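Side-chain contact in protein yjcS (Bacillus subtilis, PDB 1Q8B), which is of unknown function but probably acts as an enzyme of the antibiotic biosynthesis monooxygenase family: residues K33-L38 with I63-I68. Residues are numbered along the deposited sequence; the frame is centred on the assembly and turned at random.
Sequences KEFKKL and IMLWEI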
# COMPACT_ATOMS: atom_id res chain seq x y z
N LYS A 33 -12.31 8.60 -15.59
CA LYS A 33 -11.01 8.84 -16.21
C LYS A 33 -9.91 8.60 -15.19
O LYS A 33 -8.85 8.07 -15.51
CB LYS A 33 -10.91 10.27 -16.75
CG LYS A 33 -11.61 10.46 -18.08
CD LYS A 33 -11.42 11.87 -18.61
CE LYS A 33 -11.98 12.01 -20.02
NZ LYS A 33 -13.43 11.66 -20.10
N GLU A 34 -10.17 9.00 -13.94
CA GLU A 34 -9.21 8.81 -12.87
C GLU A 34 -9.05 7.33 -12.59
O GLU A 34 -7.95 6.85 -12.33
CB GLU A 34 -9.67 9.54 -11.60
CG GLU A 34 -9.33 11.01 -11.61
CD GLU A 34 -7.85 11.25 -11.84
OE1 GLU A 34 -7.04 10.92 -10.94
OE2 GLU A 34 -7.49 11.76 -12.92
N PHE A 35 -10.16 6.60 -12.66
CA PHE A 35 -10.10 5.17 -12.43
C PHE A 35 -9.42 4.44 -13.59
O PHE A 35 -8.79 3.41 -13.39
CB PHE A 35 -11.50 4.61 -12.15
CG PHE A 35 -11.91 4.74 -10.71
CD1 PHE A 35 -12.36 5.95 -10.21
CD2 PHE A 35 -11.75 3.67 -9.84
CE1 PHE A 35 -12.64 6.09 -8.86
CE2 PHE A 35 -12.03 3.81 -8.49
CZ PHE A 35 -12.47 5.02 -8.00
N LYS A 36 -9.53 4.98 -14.80
CA LYS A 36 -8.88 4.36 -15.93
C LYS A 36 -7.38 4.56 -15.84
O LYS A 36 -6.60 3.68 -16.18
CB LYS A 36 -9.43 4.91 -17.24
CG LYS A 36 -10.83 4.39 -17.54
CD LYS A 36 -10.82 2.86 -17.59
CE LYS A 36 -12.21 2.26 -17.55
NZ LYS A 36 -12.11 0.77 -17.54
N LYS A 37 -6.95 5.73 -15.36
CA LYS A 37 -5.53 5.98 -15.22
C LYS A 37 -5.00 5.06 -14.13
O LYS A 37 -3.92 4.47 -14.27
CB LYS A 37 -5.26 7.44 -14.84
CG LYS A 37 -5.69 8.44 -15.91
CD LYS A 37 -4.99 9.79 -15.75
CE LYS A 37 -5.20 10.36 -14.36
NZ LYS A 37 -4.38 11.60 -14.13
N LEU A 38 -5.77 4.92 -13.05
CA LEU A 38 -5.38 4.04 -11.95
C LEU A 38 -5.30 2.61 -12.45
O LEU A 38 -4.35 1.89 -12.14
CB LEU A 38 -6.41 4.11 -10.81
CG LEU A 38 -6.19 3.11 -9.67
CD1 LEU A 38 -4.85 3.39 -8.99
CD2 LEU A 38 -7.33 3.21 -8.68
N ILE A 63 -19.18 2.27 -8.71
CA ILE A 63 -18.13 1.77 -9.59
C ILE A 63 -17.78 0.37 -9.14
O ILE A 63 -17.63 0.11 -7.95
CB ILE A 63 -16.87 2.67 -9.51
CG1 ILE A 63 -17.21 4.07 -10.04
CG2 ILE A 63 -15.74 2.05 -10.32
CD1 ILE A 63 -16.09 5.07 -9.87
N MSE A 64 -17.65 -0.54 -10.10
CA MSE A 64 -17.32 -1.92 -9.78
C MSE A 64 -15.86 -2.25 -10.07
O MSE A 64 -15.30 -1.78 -11.06
CB MSE A 64 -18.21 -2.86 -10.59
CG MSE A 64 -18.12 -4.31 -10.15
SE MSE A 64 -19.09 -4.74 -8.52
CE MSE A 64 -20.78 -3.90 -8.93
N LEU A 65 -15.25 -3.06 -9.20
CA LEU A 65 -13.85 -3.45 -9.37
C LEU A 65 -13.69 -4.97 -9.43
O LEU A 65 -14.20 -5.70 -8.57
CB LEU A 65 -12.98 -2.91 -8.24
CG LEU A 65 -12.91 -1.40 -7.95
CD1 LEU A 65 -12.00 -1.16 -6.74
CD2 LEU A 65 -12.39 -0.63 -9.17
N TRP A 66 -12.98 -5.44 -10.45
CA TRP A 66 -12.68 -6.86 -10.63
C TRP A 66 -11.18 -6.93 -10.44
O TRP A 66 -10.44 -6.31 -11.20
CB TRP A 66 -13.02 -7.32 -12.05
CG TRP A 66 -14.49 -7.39 -12.37
CD1 TRP A 66 -15.53 -7.38 -11.48
CD2 TRP A 66 -15.08 -7.56 -13.67
NE1 TRP A 66 -16.72 -7.53 -12.14
CE2 TRP A 66 -16.48 -7.64 -13.49
CE3 TRP A 66 -14.56 -7.65 -14.97
CZ2 TRP A 66 -17.37 -7.81 -14.56
CZ3 TRP A 66 -15.45 -7.82 -16.04
CH2 TRP A 66 -16.84 -7.89 -15.82
N GLU A 67 -10.72 -7.69 -9.45
CA GLU A 67 -9.28 -7.77 -9.19
C GLU A 67 -8.77 -9.18 -8.93
O GLU A 67 -9.44 -9.98 -8.29
CB GLU A 67 -8.92 -6.91 -7.97
CG GLU A 67 -9.39 -5.46 -8.03
CD GLU A 67 -9.22 -4.74 -6.69
OE1 GLU A 67 -8.44 -5.21 -5.84
OE2 GLU A 67 -9.86 -3.69 -6.50
N ILE A 68 -7.57 -9.46 -9.43
CA ILE A 68 -6.90 -10.74 -9.20
C ILE A 68 -5.45 -10.39 -8.83
O ILE A 68 -4.78 -9.67 -9.56
CB ILE A 68 -6.89 -11.66 -10.44
CG1 ILE A 68 -8.31 -11.97 -10.91
CG2 ILE A 68 -6.21 -12.99 -10.09
CD1 ILE A 68 -8.35 -12.91 -12.10
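K36 NZ makes a salt bridge to E39 OE2 and a hydrogen bond to the backbone O of A53, the latter tying helix 28-42 to strand 48-55, one residue along the helix from F35, whose ring packs on I63 and L65 of strand 62-69. This is helix-on-sheet packing in the ferredoxin-like half of a dimeric alpha/beta barrel, the fold of the ABM family: helix 28-42 lies on one face of a four-stranded antiparallel sheet, and the contact is buried and wholly apolar.

F35 and I63 reach for each other from opposite directions. With its CG anti to the carbonyl carbon (chi1 -85°), F35 sends its ring down to the sheet; I63 answers with its extended CG1-CD1 arm (chi2 174°). The methyl CD1 of I63 sits over one ring face of F35 as a CH-pi contact, 3.9 Å from the centroid and 19° off the normal. Further along the strand, L65 CD2 comes in obliquely and more loosely, 4.4 Å from F35 CD2. L20 also touches F35, while I31 and M32 of the same helix pack on I63.

On the helix, K37 NZ forms a salt bridge with E34 OE2 at 3.3 Å, and E34 OE1 is hydrogen-bonded to Q90 NE2. The I63 methyl is displaced toward the ring's rim: I63 CD1 lies 3.7 Å from F35 CE1.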